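Local coordinates for protein beta-fructofuranosidase (Bifidobacterium adolescentis, PDB 6NOB) that probably hydrolyses terminal beta-fructofuranoside bonds in sugars such as sucrose, as a family 32 glycoside hydrolase, at residues A21-V31 / A43-R51; N518-D529 / D579-R589. All coordinates share one frame; numbering follows the deposited sequence. Where two conformers were deposited one is given.

Contact 1 (A21-V31 / A43-R51)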
# COMPACT_ATOMS: atom_id res chain seq x y z
N ALA A 21 15.61 -5.12 -18.05
CA ALA A 21 16.62 -6.14 -18.23
C ALA A 21 17.74 -5.99 -17.20
O ALA A 21 18.09 -4.89 -16.79
CB ALA A 21 17.22 -6.08 -19.64
N GLU A 22 18.30 -7.14 -16.81
CA GLU A 22 19.41 -7.21 -15.88
C GLU A 22 20.62 -7.78 -16.61
O GLU A 22 20.50 -8.81 -17.29
CB GLU A 22 19.06 -8.08 -14.67
CG GLU A 22 20.03 -7.98 -13.50
CD GLU A 22 19.50 -8.65 -12.25
OE1 GLU A 22 18.30 -9.01 -12.22
OE2 GLU A 22 20.29 -8.84 -11.30
N ARG A 23 21.77 -7.12 -16.47
CA ARG A 23 22.99 -7.64 -17.08
C ARG A 23 23.36 -8.97 -16.43
O ARG A 23 23.43 -9.09 -15.21
CB ARG A 23 24.13 -6.64 -16.91
CG ARG A 23 25.42 -7.07 -17.59
CD ARG A 23 26.54 -6.07 -17.35
NE ARG A 23 26.25 -4.76 -17.93
CZ ARG A 23 26.46 -4.44 -19.20
NH1 ARG A 23 26.97 -5.33 -20.04
NH2 ARG A 23 26.17 -3.22 -19.64
N CYS A 24 23.58 -9.99 -17.27
CA CYS A 24 23.91 -11.33 -16.81
C CYS A 24 25.32 -11.76 -17.17
O CYS A 24 25.90 -12.59 -16.47
CB CYS A 24 22.92 -12.35 -17.38
SG CYS A 24 22.75 -13.87 -16.42
N GLY A 25 25.89 -11.23 -18.26
CA GLY A 25 27.21 -11.57 -18.71
C GLY A 25 28.22 -10.48 -18.45
O GLY A 25 27.99 -9.54 -17.67
N GLU A 26 29.37 -10.60 -19.11
CA GLU A 26 30.48 -9.67 -18.95
C GLU A 26 30.53 -8.62 -20.05
O GLU A 26 30.71 -7.43 -19.77
CB GLU A 26 31.81 -10.43 -18.90
CG GLU A 26 31.72 -11.86 -19.42
N GLY A 27 30.36 -9.03 -21.31
CA GLY A 27 30.51 -8.12 -22.43
C GLY A 27 29.23 -7.43 -22.87
O GLY A 27 28.48 -6.91 -22.04
N ASN A 28 28.98 -7.43 -24.18
CA ASN A 28 27.85 -6.70 -24.74
C ASN A 28 26.53 -7.33 -24.32
O ASN A 28 26.32 -8.54 -24.49
CB ASN A 28 27.95 -6.66 -26.26
CG ASN A 28 28.55 -5.36 -26.77
OD1 ASN A 28 28.43 -4.32 -26.13
ND2 ASN A 28 29.21 -5.43 -27.92
N ALA A 29 25.63 -6.51 -23.78
CA ALA A 29 24.27 -6.91 -23.46
C ALA A 29 23.33 -6.24 -24.46
O ALA A 29 23.21 -5.01 -24.47
CB ALA A 29 23.90 -6.53 -22.02
N VAL A 30 22.68 -7.05 -25.29
CA VAL A 30 21.94 -6.56 -26.45
C VAL A 30 20.52 -7.10 -26.45
O VAL A 30 20.26 -8.23 -26.02
CB VAL A 30 22.66 -6.93 -27.77
CG1 VAL A 30 22.03 -6.20 -28.95
CG2 VAL A 30 24.14 -6.61 -27.68
N VAL A 31 19.60 -6.27 -26.93
CA VAL A 31 18.24 -6.68 -27.28
C VAL A 31 18.00 -6.31 -28.74
O VAL A 31 18.32 -5.19 -29.16
CB VAL A 31 17.18 -6.03 -26.38
CG1 VAL A 31 15.82 -6.67 -26.63
CG2 VAL A 31 17.58 -6.16 -24.92
N ALA A 43 17.96 -2.72 -32.78
CA ALA A 43 19.08 -3.26 -32.02
C ALA A 43 19.45 -2.26 -30.94
O ALA A 43 19.81 -1.12 -31.24
CB ALA A 43 20.28 -3.55 -32.92
N HIS A 44 19.34 -2.68 -29.68
CA HIS A 44 19.64 -1.83 -28.53
C HIS A 44 20.72 -2.47 -27.67
O HIS A 44 20.78 -3.70 -27.54
CB HIS A 44 18.38 -1.58 -27.69
CG HIS A 44 17.34 -0.76 -28.39
ND1 HIS A 44 16.87 0.43 -27.89
CD2 HIS A 44 16.68 -0.97 -29.55
CE1 HIS A 44 15.97 0.93 -28.72
NE2 HIS A 44 15.83 0.10 -29.73
N THR A 45 21.57 -1.63 -27.09
CA THR A 45 22.64 -2.09 -26.22
C THR A 45 22.48 -1.45 -24.85
O THR A 45 22.26 -0.24 -24.75
CB THR A 45 24.01 -1.75 -26.81
OG1 THR A 45 24.16 -2.39 -28.08
CG2 THR A 45 25.12 -2.22 -25.88
N MET A 46 22.57 -2.27 -23.81
CA MET A 46 22.59 -1.74 -22.46
C MET A 46 23.83 -0.88 -22.27
O MET A 46 24.93 -1.30 -22.66
CB MET A 46 22.57 -2.88 -21.44
CG MET A 46 22.49 -2.42 -19.99
SD MET A 46 22.27 -3.79 -18.83
CE MET A 46 20.64 -4.38 -19.29
N PRO A 47 23.70 0.33 -21.72
CA PRO A 47 24.89 1.16 -21.49
C PRO A 47 25.91 0.43 -20.63
O PRO A 47 25.57 -0.32 -19.72
CB PRO A 47 24.32 2.39 -20.77
CG PRO A 47 22.90 2.45 -21.22
CD PRO A 47 22.45 1.02 -21.37
N ILE A 48 27.19 0.68 -20.94
CA ILE A 48 28.28 -0.12 -20.35
C ILE A 48 28.23 -0.07 -18.83
O ILE A 48 28.37 -1.10 -18.17
CB ILE A 48 29.64 0.37 -20.88
CG1 ILE A 48 29.57 0.66 -22.38
CG2 ILE A 48 30.72 -0.66 -20.58
CD1 ILE A 48 30.73 1.50 -22.88
N ALA A 49 28.03 1.11 -18.26
CA ALA A 49 28.15 1.27 -16.82
C ALA A 49 26.97 0.70 -16.05
O ALA A 49 27.06 0.58 -14.82
CB ALA A 49 28.32 2.76 -16.48
N GLU A 50 25.88 0.34 -16.72
CA GLU A 50 24.65 -0.06 -16.05
C GLU A 50 24.54 -1.57 -15.95
O GLU A 50 24.85 -2.29 -16.90
CB GLU A 50 23.42 0.50 -16.79
CG GLU A 50 23.41 2.01 -16.92
CD GLU A 50 22.21 2.53 -17.69
OE1 GLU A 50 21.22 1.78 -17.82
OE2 GLU A 50 22.25 3.69 -18.16
N ARG A 51 24.09 -2.05 -14.79
CA ARG A 51 23.78 -3.46 -14.61
C ARG A 51 22.31 -3.77 -14.80
O ARG A 51 21.95 -4.94 -14.94
CB ARG A 51 24.23 -3.93 -13.22
CG ARG A 51 23.41 -3.36 -12.07
CD ARG A 51 24.04 -3.68 -10.72
NE ARG A 51 23.43 -2.88 -9.67
CZ ARG A 51 22.44 -3.29 -8.89
NH1 ARG A 51 21.93 -4.51 -9.04
NH2 ARG A 51 21.95 -2.49 -7.96
O HOH W 1 26.56 -3.72 -22.71
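Strand pairing at V30-V31 and H44-T45, joined to an arginine-held turn at R23, E50 and R51, makes up this contact in the N-terminal beta-sheet region. V31 and H44 form a hydrogen-bonded antiparallel pair, V31 N to H44 O 2.9 Å and H44 N to V31 O 2.8 Å. Two residues further along, M46 N donates to A29 O at 2.9 Å. V30 and T45, a non-hydrogen-bonded pair, turn to one face; V31 and H44 turn to the other, where V31 meets L72 and H44 meets F55 and I57. This is the hairpin of strands 30-34 and 40-45 at the margin of a four-stranded antiparallel sheet, while 21-23 belongs to a second such sheet, so the contact spans both. R23 N first binds R51 O at 2.7 Å. The R23 side chain, bent at chi3 (-63°), then swings the guanidinium beside the type I turn P47-E50, where R23 NE (3.0 Å) and R23 NH2 (3.2 Å) grip E50 O side-on, both nearly in the guanidinium plane. The sulfur of M46 lies over one guanidinium face, and a bend at that sulfur (chi3 -66°) carries M46 CE against A21 CB at 3.8 Å. Water 1 accepts from R23 NH2 and A29 N and donates to M46 O, bridging the loop before the hairpin to the segment after it. An alanine at R23 removes both side-chain donors to E50 O and one partner of water 1, which would probably leave the turn freer to shift. The carboxylate of E50 binds H53 ND1.

Contact 2 (N518-D529 / D579-R589)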
# COMPACT_ATOMS: atom_id res chain seq x y z
N ASN A 518 -13.09 -20.47 -2.66
CA ASN A 518 -12.55 -19.93 -1.41
C ASN A 518 -12.49 -18.40 -1.43
O ASN A 518 -11.55 -17.79 -0.93
CB ASN A 518 -11.18 -20.52 -1.09
CG ASN A 518 -10.95 -20.65 0.41
OD1 ASN A 518 -11.72 -20.12 1.21
ND2 ASN A 518 -9.89 -21.36 0.79
N ALA A 519 -13.51 -17.78 -2.02
CA ALA A 519 -13.65 -16.33 -2.03
C ALA A 519 -15.10 -16.00 -1.76
O ALA A 519 -15.97 -16.32 -2.57
CB ALA A 519 -13.19 -15.74 -3.37
N TYR A 520 -15.37 -15.35 -0.62
CA TYR A 520 -16.74 -15.13 -0.20
C TYR A 520 -16.85 -13.85 0.62
O TYR A 520 -15.85 -13.28 1.07
CB TYR A 520 -17.28 -16.31 0.61
CG TYR A 520 -16.58 -16.52 1.94
CD1 TYR A 520 -15.43 -17.30 2.02
CD2 TYR A 520 -17.07 -15.95 3.10
CE1 TYR A 520 -14.79 -17.50 3.23
CE2 TYR A 520 -16.44 -16.14 4.32
CZ TYR A 520 -15.29 -16.92 4.37
OH TYR A 520 -14.66 -17.11 5.58
N TYR A 521 -18.09 -13.42 0.83
CA TYR A 521 -18.44 -12.34 1.73
C TYR A 521 -19.45 -12.87 2.73
O TYR A 521 -20.31 -13.68 2.38
CB TYR A 521 -19.02 -11.15 0.94
CG TYR A 521 -19.89 -10.20 1.75
CD1 TYR A 521 -21.26 -10.41 1.85
CD2 TYR A 521 -19.34 -9.10 2.38
CE1 TYR A 521 -22.05 -9.55 2.59
CE2 TYR A 521 -20.13 -8.23 3.11
CZ TYR A 521 -21.48 -8.46 3.21
OH TYR A 521 -22.27 -7.60 3.94
N ALA A 522 -19.36 -12.42 3.98
CA ALA A 522 -20.30 -12.85 5.01
C ALA A 522 -20.68 -11.69 5.91
O ALA A 522 -19.81 -10.94 6.37
CB ALA A 522 -19.72 -13.99 5.85
N ASN A 523 -21.98 -11.55 6.16
CA ASN A 523 -22.53 -10.56 7.09
C ASN A 523 -23.30 -11.31 8.16
O ASN A 523 -24.35 -11.89 7.88
CB ASN A 523 -23.42 -9.56 6.35
CG ASN A 523 -23.96 -8.47 7.26
OD1 ASN A 523 -23.51 -8.32 8.40
ND2 ASN A 523 -24.92 -7.70 6.76
N VAL A 524 -22.78 -11.30 9.39
CA VAL A 524 -23.34 -12.06 10.50
C VAL A 524 -23.80 -11.09 11.57
O VAL A 524 -23.07 -10.17 11.94
CB VAL A 524 -22.32 -13.07 11.07
CG1 VAL A 524 -22.95 -13.90 12.18
CG2 VAL A 524 -21.78 -13.96 9.97
N HIS A 525 -25.02 -11.30 12.08
CA HIS A 525 -25.60 -10.48 13.13
C HIS A 525 -25.75 -11.32 14.39
O HIS A 525 -26.46 -12.34 14.39
CB HIS A 525 -26.95 -9.92 12.70
CG HIS A 525 -26.85 -8.78 11.74
ND1 HIS A 525 -26.48 -7.51 12.13
CD2 HIS A 525 -27.06 -8.72 10.41
CE1 HIS A 525 -26.46 -6.72 11.07
NE2 HIS A 525 -26.81 -7.43 10.02
N LEU A 526 -25.09 -10.90 15.47
CA LEU A 526 -25.15 -11.58 16.75
C LEU A 526 -26.10 -10.84 17.68
O LEU A 526 -26.18 -9.61 17.66
CB LEU A 526 -23.76 -11.67 17.38
CG LEU A 526 -22.69 -12.37 16.54
CD1 LEU A 526 -21.31 -12.17 17.15
CD2 LEU A 526 -23.00 -13.84 16.38
N ALA A 527 -26.82 -11.60 18.50
CA ALA A 527 -27.86 -11.05 19.37
C ALA A 527 -27.37 -10.73 20.78
O ALA A 527 -28.12 -10.13 21.55
CB ALA A 527 -29.04 -12.03 19.47
N ASP A 528 -26.14 -11.10 21.12
CA ASP A 528 -25.68 -10.98 22.50
C ASP A 528 -24.15 -10.90 22.50
O ASP A 528 -23.52 -10.80 21.45
CB ASP A 528 -26.18 -12.16 23.34
CG ASP A 528 -26.02 -13.48 22.63
OD1 ASP A 528 -24.87 -13.85 22.31
OD2 ASP A 528 -27.04 -14.16 22.40
N ASP A 529 -23.57 -10.96 23.70
CA ASP A 529 -22.13 -10.89 23.88
C ASP A 529 -21.53 -12.23 24.29
O ASP A 529 -20.45 -12.27 24.88
CB ASP A 529 -21.78 -9.82 24.92
CG ASP A 529 -20.43 -9.20 24.68
OD1 ASP A 529 -20.26 -8.54 23.63
OD2 ASP A 529 -19.53 -9.37 25.53
N ASP A 579 -18.77 -5.48 22.88
CA ASP A 579 -20.15 -5.57 22.39
C ASP A 579 -20.20 -5.62 20.86
O ASP A 579 -20.85 -4.81 20.20
CB ASP A 579 -20.99 -4.41 22.93
CG ASP A 579 -21.10 -4.44 24.44
OD1 ASP A 579 -21.58 -5.46 24.99
OD2 ASP A 579 -20.70 -3.44 25.09
N VAL A 580 -19.50 -6.61 20.30
CA VAL A 580 -19.58 -6.86 18.86
C VAL A 580 -20.92 -7.52 18.55
O VAL A 580 -21.29 -8.53 19.16
CB VAL A 580 -18.41 -7.74 18.40
CG1 VAL A 580 -18.55 -8.07 16.93
CG2 VAL A 580 -17.08 -7.05 18.68
N ARG A 581 -21.65 -6.94 17.60
CA ARG A 581 -22.95 -7.49 17.23
C ARG A 581 -23.03 -7.77 15.74
O ARG A 581 -23.78 -8.66 15.31
CB ARG A 581 -24.07 -6.54 17.65
CG ARG A 581 -24.19 -6.35 19.15
CD ARG A 581 -24.54 -7.65 19.86
NE ARG A 581 -24.63 -7.47 21.30
CZ ARG A 581 -23.60 -7.58 22.14
NH1 ARG A 581 -23.77 -7.39 23.44
NH2 ARG A 581 -22.39 -7.88 21.67
N GLN A 582 -22.29 -7.02 14.93
CA GLN A 582 -22.22 -7.25 13.50
C GLN A 582 -20.80 -7.63 13.11
O GLN A 582 -19.84 -6.94 13.48
CB GLN A 582 -22.66 -6.01 12.70
CG GLN A 582 -22.70 -6.26 11.20
CD GLN A 582 -23.22 -5.07 10.42
OE1 GLN A 582 -23.28 -3.95 10.93
NE2 GLN A 582 -23.59 -5.30 9.17
N VAL A 583 -20.66 -8.74 12.38
CA VAL A 583 -19.39 -9.19 11.85
C VAL A 583 -19.52 -9.26 10.33
O VAL A 583 -20.35 -10.01 9.81
CB VAL A 583 -18.97 -10.55 12.43
CG1 VAL A 583 -17.69 -11.03 11.76
CG2 VAL A 583 -18.79 -10.46 13.93
N GLU A 584 -18.71 -8.47 9.63
CA GLU A 584 -18.67 -8.47 8.18
C GLU A 584 -17.30 -8.96 7.72
O GLU A 584 -16.28 -8.41 8.13
CB GLU A 584 -18.96 -7.07 7.62
CG GLU A 584 -19.37 -7.07 6.17
CD GLU A 584 -19.85 -5.71 5.68
OE1 GLU A 584 -19.12 -4.72 5.83
OE2 GLU A 584 -20.98 -5.65 5.14
N VAL A 585 -17.29 -10.00 6.89
CA VAL A 585 -16.06 -10.70 6.52
C VAL A 585 -15.90 -10.71 5.01
O VAL A 585 -16.83 -11.10 4.29
CB VAL A 585 -16.05 -12.14 7.06
CG1 VAL A 585 -14.74 -12.83 6.70
CG2 VAL A 585 -16.27 -12.16 8.56
N PHE A 586 -14.74 -10.28 4.54
CA PHE A 586 -14.30 -10.48 3.15
C PHE A 586 -13.10 -11.41 3.19
O PHE A 586 -12.03 -11.03 3.70
CB PHE A 586 -13.92 -9.16 2.48
CG PHE A 586 -15.06 -8.20 2.28
CD1 PHE A 586 -15.50 -7.40 3.32
CD2 PHE A 586 -15.67 -8.07 1.04
CE1 PHE A 586 -16.54 -6.50 3.13
CE2 PHE A 586 -16.70 -7.17 0.85
CZ PHE A 586 -17.14 -6.39 1.90
N PHE A 587 -13.25 -12.62 2.66
CA PHE A 587 -12.12 -13.53 2.48
C PHE A 587 -11.92 -13.79 1.00
O PHE A 587 -12.82 -14.29 0.32
CB PHE A 587 -12.31 -14.85 3.23
CG PHE A 587 -11.11 -15.75 3.13
CD1 PHE A 587 -9.98 -15.49 3.89
CD2 PHE A 587 -11.09 -16.82 2.25
CE1 PHE A 587 -8.86 -16.30 3.80
CE2 PHE A 587 -9.98 -17.64 2.15
CZ PHE A 587 -8.86 -17.37 2.92
N ASP A 588 -10.72 -13.48 0.50
CA ASP A 588 -10.41 -13.50 -0.93
C ASP A 588 -9.20 -14.42 -1.16
O ASP A 588 -8.09 -13.95 -1.41
CB ASP A 588 -10.17 -12.09 -1.45
CG ASP A 588 -9.95 -12.04 -2.95
OD1 ASP A 588 -10.33 -13.00 -3.64
OD2 ASP A 588 -9.39 -11.03 -3.42
N ARG A 589 -9.44 -15.73 -1.05
CA ARG A 589 -8.46 -16.77 -1.37
C ARG A 589 -7.27 -16.79 -0.42
O ARG A 589 -6.98 -17.83 0.19
CB ARG A 589 -7.99 -16.63 -2.82
CG ARG A 589 -9.05 -17.03 -3.84
CD ARG A 589 -8.81 -16.36 -5.18
NE ARG A 589 -7.59 -16.83 -5.82
CZ ARG A 589 -7.52 -17.90 -6.61
NH1 ARG A 589 -8.61 -18.62 -6.85
NH2 ARG A 589 -6.37 -18.25 -7.15
O HOH W 2 -17.79 -7.28 25.16
O HOH W 3 -18.37 -8.45 21.84
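Y521 and E584 meet through a short hydrogen bond, Y521 OH donating to E584 OE2 at 2.6 Å, on the anti side of that oxygen and somewhat out of the carboxylate plane. The same tyrosine sets its ring edge toward the face of F586, Y521 CD2 coming 3.5 Å from F586 CZ with the ring planes at 60°. Further along this face Q582 NE2 donates to N523 OD1 at 3.1 Å; N523 OD1 lies in the Q582 amide plane, though the donor comes in tilted from the plane of the N523 carbonyl. The Q582 side chain runs alongside H525. On the reverse face CB of F587 makes an off-centre CH-pi contact with the Y520 ring, F587 CB lying 3.6 Å from Y520 CE1. Y520 holds CG between its backbone N and carbonyl carbon (chi1 66°), which lays the ring across toward F587; its OH is bound by L536 O. N518 OD1 touches F587 CE2 at 3.2 Å, while ND2 binds A610 O. Behind these side chains strands 519-526 and 582-588 run antiparallel (174°), joined by paired backbone bonds at Y520-F587, A522-V585 and V524-V583. They are central neighbours in one sheet of the C-terminal beta-sandwich typical of family 32 enzymes: V524, V583 and V585 pack on M534 of the facing sheet. Beyond the strand ends, R581 NH2 bridges to D529 OD1 at 3.0 Å and also binds V580 O, while R581 NH1 adds a weak link to D579 OD1 at 3.3 Å. Waters 2 and 3 tie D529 to the backbone of D579 and V580. R581 thus probably offsets the repulsion between D529 and D579, and E584, bound through OE2 and, by Y494 OH, through OE1, probably stays ionised though buried.

How the contacts relate
Contacts 1 and 2 lie on opposite sides of the chain's centre, their nearest atoms about 27 Å apart, and share no strand. Contact 1 is the smaller and more exposed: a brief edge pairing, then a turn gripped by one arginine on a main-chain oxygen, with a bridging water nearby. Contact 2 buries nearly twice the surface between two full-length neighbouring strands inside a sheet, with aromatic and aliphatic side chains packed beside a long run of backbone bonds and a buried tyrosine-glutamate bond among them. Its charged cluster lies out at the loops. Each uses an arginine, R23 at the end of a strand and R581 in a loop, but R23 holds a carbonyl whereas R581 pairs with the D529 carboxylate and only weakly with that of D579.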